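Local coordinates for protein titin (Homo sapiens, PDB 5JDD) that probably serves as a giant elastic scaffold of the muscle sarcomere, here as three tandem immunoglobulin domains of its I-band, the full-length protein also carrying a serine/threonine kinase activity, at residues 90-95 with 113-118; 121-126 with 145-150; 106-111 with 171-176. One frame throughout, in Å; residues are numbered along the deposited sequence. Where two conformers were deposited one is given.

Contact 1: 90-95 with 113-118; sequences TLHITK and EVSHFN
K95 and E113 run alongside each other in the same direction and close a salt bridge in which K95 NZ stands 2.7 Å from E113 OE2, coming from above the carboxylate plane. The extended glutamate and the lysine, whose chain bends at chi3 (-75°), are long enough to pair over the surface. In the backbone between them, E113 O accepts from two successive amides, T94 N at 2.8 Å and K95 N at 3.3 Å, both on the same face of its carbonyl plane. This is a classic beta bulge, set where the edge strand 93-95 runs antiparallel to strand 108-114 in an immunoglobulin I-set domain. E113 N returns a bond to K95 O, and T94 OG1 is hydrogen-bonded to two waters, one donating to V114 O and the other to E113 OE1.

Ahead of the bulge the serine hydroxyl supplements a weakened backbone pairing: H92 N donates to S115 OG at 2.9 Å, nearly straight (165°), while S115 N makes a weak bond back to H92 O. S115 CB sits over the centre of the H92 ring, 3.4 Å from its centroid, a CH-pi contact. H92 ND1 bonds T90 O, helping fix the ring's rotation. S115 OG shares a hydrogen bond with H116 ND1, and H116 NE2 is hydrogen-bonded to E89. On the inward side, I93 CD1 meets V114 CG1, with C164 beside both.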
loop_
_atom_site.group_PDB
_atom_site.type_symbol
_atom_site.label_atom_id
_atom_site.label_comp_id
_atom_site.label_asym_id
_atom_site.label_seq_id
_atom_site.Cartn_x
_atom_site.Cartn_y
_atom_site.Cartn_z
ATOM N N THR A 90 0.244 19.426 -7.098
ATOM C CA THR A 90 -0.130 18.849 -5.824
ATOM C C THR A 90 0.025 17.342 -5.901
ATOM O O THR A 90 -0.086 16.754 -6.982
ATOM C CB THR A 90 -1.583 19.182 -5.463
ATOM O OG1 THR A 90 -2.455 18.596 -6.438
ATOM C CG2 THR A 90 -1.791 20.686 -5.420
ATOM N N LEU A 91 0.284 16.717 -4.759
ATOM C CA LEU A 91 0.384 15.261 -4.693
ATOM C C LEU A 91 -1.011 14.679 -4.802
ATOM O O LEU A 91 -1.914 15.068 -4.056
ATOM C CB LEU A 91 0.995 14.833 -3.371
ATOM C CG LEU A 91 2.406 15.339 -3.061
ATOM C CD1 LEU A 91 2.872 14.860 -1.693
ATOM C CD2 LEU A 91 3.408 14.922 -4.133
ATOM N N HIS A 92 -1.200 13.752 -5.732
ATOM C CA HIS A 92 -2.520 13.155 -5.897
ATOM C C HIS A 92 -2.457 11.729 -6.406
ATOM O O HIS A 92 -1.431 11.272 -6.915
ATOM C CB HIS A 92 -3.389 14.015 -6.830
ATOM C CG HIS A 92 -2.824 14.184 -8.209
ATOM N ND1 HIS A 92 -1.920 15.176 -8.528
ATOM C CD2 HIS A 92 -3.049 13.499 -9.358
ATOM C CE1 HIS A 92 -1.609 15.093 -9.812
ATOM N NE2 HIS A 92 -2.283 14.086 -10.338
ATOM N N ILE A 93 -3.576 11.029 -6.267
ATOM C CA ILE A 93 -3.703 9.641 -6.693
ATOM C C ILE A 93 -3.956 9.581 -8.198
ATOM O O ILE A 93 -4.797 10.324 -8.713
ATOM C CB ILE A 93 -4.878 8.970 -5.968
ATOM C CG1 ILE A 93 -4.671 8.989 -4.445
ATOM C CG2 ILE A 93 -5.075 7.541 -6.460
ATOM C CD1 ILE A 93 -3.450 8.224 -3.972
ATOM N N THR A 94 -3.228 8.714 -8.907
ATOM C CA THR A 94 -3.456 8.535 -10.347
ATOM C C THR A 94 -4.027 7.165 -10.707
ATOM O O THR A 94 -4.508 6.971 -11.815
ATOM C CB THR A 94 -2.185 8.738 -11.178
ATOM O OG1 THR A 94 -1.279 7.666 -10.905
ATOM C CG2 THR A 94 -1.514 10.077 -10.842
ATOM N N LYS A 95 -3.963 6.206 -9.789
ATOM C CA LYS A 95 -4.619 4.919 -9.989
ATOM C C LYS A 95 -5.123 4.450 -8.631
ATOM O O LYS A 95 -4.365 4.421 -7.663
ATOM C CB LYS A 95 -3.666 3.884 -10.597
ATOM C CG LYS A 95 -4.349 2.561 -10.925
ATOM C CD LYS A 95 -3.358 1.529 -11.474
ATOM C CE LYS A 95 -2.972 1.820 -12.913
ATOM N NZ LYS A 95 -1.878 0.933 -13.414
ATOM N N GLU A 113 -1.260 4.145 -7.442
ATOM C CA GLU A 113 -0.206 4.917 -8.087
ATOM C C GLU A 113 -0.438 6.374 -7.752
ATOM O O GLU A 113 -1.589 6.812 -7.643
ATOM C CB GLU A 113 -0.165 4.673 -9.605
ATOM C CG GLU A 113 0.225 3.227 -9.942
ATOM C CD GLU A 113 0.164 2.857 -11.422
ATOM O OE1 GLU A 113 0.161 3.749 -12.302
ATOM O OE2 GLU A 113 0.135 1.636 -11.702
ATOM N N VAL A 114 0.656 7.094 -7.538
ATOM C CA VAL A 114 0.609 8.490 -7.156
ATOM C C VAL A 114 1.292 9.366 -8.211
ATOM O O VAL A 114 1.972 8.871 -9.110
ATOM C CB VAL A 114 1.220 8.714 -5.743
ATOM C CG1 VAL A 114 0.481 7.864 -4.702
ATOM C CG2 VAL A 114 2.709 8.394 -5.741
ATOM N N SER A 115 1.112 10.673 -8.074
ATOM C CA SER A 115 1.491 11.637 -9.102
ATOM C C SER A 115 2.988 11.934 -9.182
ATOM O O SER A 115 3.480 12.411 -10.210
ATOM C CB SER A 115 0.734 12.938 -8.858
ATOM O OG SER A 115 0.976 13.409 -7.542
ATOM N N HIS A 116 3.706 11.684 -8.090
ATOM C CA HIS A 116 5.106 12.083 -7.987
ATOM C C HIS A 116 5.972 11.021 -7.331
ATOM O O HIS A 116 5.493 10.206 -6.541
ATOM C CB HIS A 116 5.218 13.384 -7.182
ATOM C CG HIS A 116 4.615 14.561 -7.872
ATOM N ND1 HIS A 116 3.268 14.851 -7.812
ATOM C CD2 HIS A 116 5.172 15.511 -8.657
ATOM C CE1 HIS A 116 3.024 15.935 -8.531
ATOM N NE2 HIS A 116 4.164 16.353 -9.055
ATOM N N PHE A 117 7.254 11.024 -7.674
ATOM C CA PHE A 117 8.221 10.191 -6.977
ATOM C C PHE A 117 8.471 10.715 -5.571
ATOM O O PHE A 117 8.237 11.892 -5.272
ATOM C CB PHE A 117 9.541 10.149 -7.758
ATOM C CG PHE A 117 9.434 9.425 -9.064
ATOM C CD1 PHE A 117 9.620 8.049 -9.127
ATOM C CD2 PHE A 117 9.120 10.116 -10.231
ATOM C CE1 PHE A 117 9.498 7.372 -10.338
ATOM C CE2 PHE A 117 8.995 9.443 -11.447
ATOM C CZ PHE A 117 9.191 8.071 -11.500
ATOM N N ASN A 118 8.941 9.813 -4.712
ATOM C CA ASN A 118 9.350 10.134 -3.343
ATOM C C ASN A 118 8.213 10.599 -2.426
ATOM O O ASN A 118 8.423 11.349 -1.474
ATOM C CB ASN A 118 10.535 11.104 -3.349
ATOM C CG ASN A 118 11.720 10.535 -4.095
ATOM O OD1 ASN A 118 12.084 9.370 -3.903
ATOM N ND2 ASN A 118 12.300 11.330 -4.984
HETATM O O HOH W 1 1.370 7.921 -11.565
HETATM O O HOH W 2 -1.550 5.720 -13.097
#

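Contact 2: 121-126 with 145-150; sequences SMWLKN and HQLIIM
This is a buried contact between the two sheets of the immunoglobulin domain, with strand 123-125 of one facing strand 145-149 of the other. The strand axes come within 9.6 Å and cross at -38°, a spacing bridged by side chains; the long, flat indole of W123 suits the place because it reaches the facing backbone. L147 CB lies almost exactly on the normal of the six-membered ring, 3.5 Å from its centroid and 3° off, in a CH-pi contact. The two side chains pass each other heading opposite ways, and with its CG anti to the backbone N (chi1 174°) L147 brings CD2 to 3.8 Å from W123 CE3. At the far end of the indole, CZ2 reaches Q146 C at 3.5 Å, while H145 O lies at the ring edge near its plane.

The polar N-H of the indole is not left bare in this core. A water accepts from W123 NE1 at 3.1 Å and also bonds S121 OG at 2.7 Å and H145 ND1 at 2.8 Å, lying in the planes of both rings. A short hydroxyl and an imidazole are well suited to hold it. F162 packs edge-to-face on W123, and F110 touches it too. An inward tryptophan on strand C (123-125), packed across the sandwich, is a hallmark of the immunoglobulin fold.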
loop_
_atom_site.group_PDB
_atom_site.type_symbol
_atom_site.label_atom_id
_atom_site.label_comp_id
_atom_site.label_asym_id
_atom_site.label_seq_id
_atom_site.Cartn_x
_atom_site.Cartn_y
_atom_site.Cartn_z
ATOM N N SER A 121 5.413 6.483 2.151
ATOM C CA SER A 121 4.366 5.508 2.427
ATOM C C SER A 121 3.510 5.934 3.608
ATOM O O SER A 121 4.030 6.239 4.680
ATOM C CB SER A 121 4.988 4.164 2.776
ATOM O OG SER A 121 5.729 3.658 1.693
ATOM N N MET A 122 2.195 5.916 3.426
ATOM C CA MET A 122 1.288 6.140 4.548
ATOM C C MET A 122 0.032 5.312 4.376
ATOM O O MET A 122 -0.846 5.661 3.588
ATOM C CB MET A 122 0.921 7.620 4.681
ATOM C CG MET A 122 0.024 7.917 5.898
ATOM S SD MET A 122 0.732 7.408 7.488
ATOM C CE MET A 122 2.166 8.468 7.591
ATOM N N TRP A 123 -0.041 4.217 5.125
ATOM C CA TRP A 123 -1.147 3.274 5.039
ATOM C C TRP A 123 -1.917 3.222 6.344
ATOM O O TRP A 123 -1.324 3.133 7.419
ATOM C CB TRP A 123 -0.604 1.876 4.739
ATOM C CG TRP A 123 -0.024 1.727 3.362
ATOM C CD1 TRP A 123 1.283 1.891 2.993
ATOM C CD2 TRP A 123 -0.742 1.390 2.175
ATOM N NE1 TRP A 123 1.420 1.668 1.639
ATOM C CE2 TRP A 123 0.194 1.349 1.112
ATOM C CE3 TRP A 123 -2.082 1.103 1.907
ATOM C CZ2 TRP A 123 -0.175 1.039 -0.203
ATOM C CZ3 TRP A 123 -2.449 0.787 0.604
ATOM C CH2 TRP A 123 -1.498 0.763 -0.436
ATOM N N LEU A 124 -3.244 3.246 6.246
ATOM C CA LEU A 124 -4.101 3.145 7.423
ATOM C C LEU A 124 -4.980 1.911 7.325
ATOM O O LEU A 124 -5.351 1.490 6.226
ATOM C CB LEU A 124 -5.018 4.368 7.546
ATOM C CG LEU A 124 -4.466 5.748 7.207
ATOM C CD1 LEU A 124 -5.569 6.801 7.374
ATOM C CD2 LEU A 124 -3.274 6.079 8.095
ATOM N N LYS A 125 -5.309 1.344 8.480
ATOM C CA LYS A 125 -6.332 0.311 8.589
ATOM C C LYS A 125 -7.423 0.901 9.475
ATOM O O LYS A 125 -7.172 1.214 10.640
ATOM C CB LYS A 125 -5.773 -0.957 9.244
ATOM C CG LYS A 125 -6.839 -2.032 9.518
ATOM C CD LYS A 125 -6.252 -3.202 10.283
ATOM C CE LYS A 125 -7.323 -4.268 10.520
ATOM N NZ LYS A 125 -6.832 -5.400 11.361
ATOM N N ASN A 126 -8.625 1.056 8.934
ATOM C CA ASN A 126 -9.717 1.698 9.670
ATOM C C ASN A 126 -9.287 3.004 10.343
ATOM O O ASN A 126 -9.649 3.275 11.490
ATOM C CB ASN A 126 -10.336 0.727 10.692
ATOM C CG ASN A 126 -10.962 -0.498 10.038
ATOM O OD1 ASN A 126 -11.418 -0.446 8.894
ATOM N ND2 ASN A 126 -11.007 -1.600 10.776
ATOM N N HIS A 145 2.693 2.333 -5.067
ATOM C CA HIS A 145 2.714 2.030 -3.643
ATOM C C HIS A 145 1.905 0.786 -3.371
ATOM O O HIS A 145 0.778 0.658 -3.840
ATOM C CB HIS A 145 2.163 3.208 -2.845
ATOM C CG HIS A 145 3.109 4.361 -2.782
ATOM N ND1 HIS A 145 3.968 4.558 -1.723
ATOM C CD2 HIS A 145 3.380 5.344 -3.678
ATOM C CE1 HIS A 145 4.708 5.629 -1.957
ATOM N NE2 HIS A 145 4.365 6.124 -3.134
ATOM N N GLN A 146 2.485 -0.133 -2.603
ATOM C CA GLN A 146 1.846 -1.415 -2.348
ATOM C C GLN A 146 1.829 -1.775 -0.863
ATOM O O GLN A 146 2.786 -1.506 -0.127
ATOM C CB GLN A 146 2.554 -2.513 -3.153
ATOM C CG GLN A 146 1.921 -3.886 -3.043
ATOM C CD GLN A 146 2.680 -4.934 -3.831
ATOM O OE1 GLN A 146 3.894 -4.830 -4.019
ATOM N NE2 GLN A 146 1.970 -5.951 -4.297
ATOM N N LEU A 147 0.728 -2.395 -0.444
ATOM C CA LEU A 147 0.582 -2.970 0.892
ATOM C C LEU A 147 0.293 -4.446 0.708
ATOM O O LEU A 147 -0.684 -4.823 0.056
ATOM C CB LEU A 147 -0.569 -2.314 1.655
ATOM C CG LEU A 147 -0.899 -2.935 3.024
ATOM C CD1 LEU A 147 0.247 -2.703 3.994
ATOM C CD2 LEU A 147 -2.178 -2.347 3.598
ATOM N N ILE A 148 1.163 -5.288 1.256
ATOM C CA ILE A 148 0.972 -6.731 1.196
ATOM C C ILE A 148 0.654 -7.248 2.596
ATOM O O ILE A 148 1.386 -6.966 3.554
ATOM C CB ILE A 148 2.210 -7.421 0.633
ATOM C CG1 ILE A 148 2.464 -6.922 -0.792
ATOM C CG2 ILE A 148 2.039 -8.929 0.641
ATOM C CD1 ILE A 148 3.897 -7.046 -1.230
ATOM N N ILE A 149 -0.466 -7.956 2.712
ATOM C CA ILE A 149 -0.926 -8.473 3.999
ATOM C C ILE A 149 -0.798 -9.983 4.004
ATOM O O ILE A 149 -1.495 -10.681 3.266
ATOM C CB ILE A 149 -2.386 -8.068 4.279
ATOM C CG1 ILE A 149 -2.550 -6.552 4.161
ATOM C CG2 ILE A 149 -2.815 -8.511 5.671
ATOM C CD1 ILE A 149 -3.987 -6.094 4.280
ATOM N N MET A 150 0.098 -10.487 4.846
ATOM C CA MET A 150 0.382 -11.919 4.889
ATOM C C MET A 150 -0.564 -12.676 5.805
ATOM O O MET A 150 -1.086 -12.120 6.769
ATOM C CB MET A 150 1.812 -12.156 5.392
ATOM C CG MET A 150 2.901 -11.387 4.672
ATOM S SD MET A 150 2.984 -11.793 2.927
ATOM C CE MET A 150 3.290 -13.556 3.007
HETATM O O HOH W 3 3.950 2.394 0.033
#

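Contact 3: 106-111 with 171-176; sequences KTASFE and ATLTVT
Strands 108-111 and 171-176 run almost exactly antiparallel, their N-to-C directions 173° apart, yet their axes approach no closer than 9.0 Å. That spacing belongs to strands facing each other from the two sheets of a beta sandwich, here the immunoglobulin I-set domain, and the contact is made by side chains. A108 stands opposite L173, and F110 opposite A171, with the F110 ring sitting between A171 and L173.

F110, with its CG anti to the carbonyl carbon (chi1 -70°), sends its ring across toward the other strand. The ring turns its edge to that strand: T172 O and L173 CB both lie near its plane, 3.8 Å and 3.7 Å from F110 CZ, and A171 CB comes obliquely to F110 CE1 at 3.7 Å. A small methyl suits a place so close to the phenyl ring. F110 also meets the ring of Y160, while I100 and V102 pack around A108. Farther out, both methyls of the branched end of L173 face the other alanine, with A108 CB 3.8 Å from L173 CD1 and 4.1 Å from L173 CD2.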
loop_
_atom_site.group_PDB
_atom_site.type_symbol
_atom_site.label_atom_id
_atom_site.label_comp_id
_atom_site.label_asym_id
_atom_site.label_seq_id
_atom_site.Cartn_x
_atom_site.Cartn_y
_atom_site.Cartn_z
ATOM N N LYS A 106 -4.312 -16.865 3.058
ATOM C CA LYS A 106 -3.622 -16.423 1.849
ATOM C C LYS A 106 -3.216 -14.951 1.936
ATOM O O LYS A 106 -3.604 -14.242 2.859
ATOM C CB LYS A 106 -4.466 -16.708 0.600
ATOM C CG LYS A 106 -4.719 -18.208 0.395
ATOM C CD LYS A 106 -5.431 -18.484 -0.923
ATOM C CE LYS A 106 -4.511 -18.241 -2.114
ATOM N NZ LYS A 106 -5.201 -18.594 -3.405
ATOM N N THR A 107 -2.425 -14.505 0.970
ATOM C CA THR A 107 -1.880 -13.159 0.976
ATOM C C THR A 107 -2.803 -12.202 0.231
ATOM O O THR A 107 -3.326 -12.540 -0.836
ATOM C CB THR A 107 -0.504 -13.155 0.296
ATOM O OG1 THR A 107 0.381 -14.026 1.019
ATOM C CG2 THR A 107 0.082 -11.756 0.248
ATOM N N ALA A 108 -3.010 -11.015 0.803
ATOM C CA ALA A 108 -3.797 -9.970 0.158
ATOM C C ALA A 108 -2.867 -8.840 -0.235
ATOM O O ALA A 108 -1.880 -8.569 0.440
ATOM C CB ALA A 108 -4.868 -9.440 1.098
ATOM N N SER A 109 -3.182 -8.159 -1.323
ATOM C CA SER A 109 -2.388 -7.003 -1.685
ATOM C C SER A 109 -3.226 -5.854 -2.223
ATOM O O SER A 109 -4.248 -6.035 -2.891
ATOM C CB SER A 109 -1.274 -7.380 -2.657
ATOM O OG SER A 109 -1.791 -7.846 -3.880
ATOM N N PHE A 110 -2.791 -4.652 -1.862
ATOM C CA PHE A 110 -3.382 -3.422 -2.371
ATOM C C PHE A 110 -2.307 -2.625 -3.067
ATOM O O PHE A 110 -1.156 -2.616 -2.628
ATOM C CB PHE A 110 -3.941 -2.563 -1.227
ATOM C CG PHE A 110 -5.161 -3.139 -0.587
ATOM C CD1 PHE A 110 -6.403 -3.008 -1.195
ATOM C CD2 PHE A 110 -5.070 -3.817 0.616
ATOM C CE1 PHE A 110 -7.543 -3.555 -0.615
ATOM C CE2 PHE A 110 -6.202 -4.370 1.209
ATOM C CZ PHE A 110 -7.442 -4.240 0.596
ATOM N N GLU A 111 -2.673 -1.938 -4.143
ATOM C CA GLU A 111 -1.732 -1.057 -4.814
ATOM C C GLU A 111 -2.428 0.190 -5.297
ATOM O O GLU A 111 -3.557 0.138 -5.783
ATOM C CB GLU A 111 -1.116 -1.721 -6.044
ATOM C CG GLU A 111 -0.453 -3.051 -5.841
ATOM C CD GLU A 111 -0.244 -3.751 -7.164
ATOM O OE1 GLU A 111 0.129 -3.063 -8.139
ATOM O OE2 GLU A 111 -0.478 -4.977 -7.230
ATOM N N ALA A 171 -9.813 1.146 -0.008
ATOM C CA ALA A 171 -10.463 -0.049 -0.529
ATOM C C ALA A 171 -10.639 -1.027 0.611
ATOM O O ALA A 171 -9.970 -0.915 1.640
ATOM C CB ALA A 171 -9.644 -0.678 -1.668
ATOM N N THR A 172 -11.523 -2.000 0.430
ATOM C CA THR A 172 -11.793 -2.968 1.486
ATOM C C THR A 172 -11.224 -4.342 1.187
ATOM O O THR A 172 -11.150 -4.767 0.030
ATOM C CB THR A 172 -13.292 -3.142 1.735
ATOM O OG1 THR A 172 -13.918 -3.667 0.556
ATOM C CG2 THR A 172 -13.914 -1.815 2.111
ATOM N N LEU A 173 -10.818 -5.021 2.249
ATOM C CA LEU A 173 -10.437 -6.425 2.212
ATOM C C LEU A 173 -11.516 -7.207 2.940
ATOM O O LEU A 173 -11.900 -6.863 4.068
ATOM C CB LEU A 173 -9.102 -6.642 2.924
ATOM C CG LEU A 173 -8.723 -8.107 3.178
ATOM C CD1 LEU A 173 -8.561 -8.866 1.880
ATOM C CD2 LEU A 173 -7.434 -8.174 3.974
ATOM N N THR A 174 -12.020 -8.246 2.285
ATOM C CA THR A 174 -12.898 -9.211 2.916
ATOM C C THR A 174 -12.201 -10.567 2.919
ATOM O O THR A 174 -11.939 -11.127 1.865
ATOM C CB THR A 174 -14.222 -9.324 2.150
ATOM O OG1 THR A 174 -14.826 -8.023 2.039
ATOM C CG2 THR A 174 -15.168 -10.277 2.855
ATOM N N VAL A 175 -11.869 -11.070 4.101
ATOM C CA VAL A 175 -11.213 -12.368 4.231
ATOM C C VAL A 175 -12.276 -13.462 4.340
ATOM O O VAL A 175 -13.107 -13.445 5.248
ATOM C CB VAL A 175 -10.277 -12.387 5.439
ATOM C CG1 VAL A 175 -9.579 -13.743 5.555
ATOM C CG2 VAL A 175 -9.246 -11.283 5.298
ATOM N N THR A 176 -12.252 -14.394 3.395
ATOM C CA THR A 176 -13.325 -15.372 3.251
ATOM C C THR A 176 -12.973 -16.720 3.875
ATOM O O THR A 176 -11.799 -17.100 3.948
ATOM C CB THR A 176 -13.701 -15.546 1.768
ATOM O OG1 THR A 176 -12.528 -15.868 1.021
ATOM C CG2 THR A 176 -14.315 -14.262 1.217
#

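In the fold
All three contacts belong to the middle immunoglobulin domain. Contact 1 pairs neighbouring strands within one sheet, near the end that receives the chain from the preceding domain; contacts 2 and 3 join the two sheets face to face. Strand 108-114 runs through contacts 1 and 3, whose centres lie about 22 Å apart. Contacts 2 and 3, with centres about 10 Å apart, are tied by backbone pairing: I149 N is 2.7 Å from A108 O, and F110 N 2.9 Å from L147 O, both probable hydrogen bonds. Contact 1 touches contact 2 through packing, with V114 CG2 3.7 Å from H145 CD2.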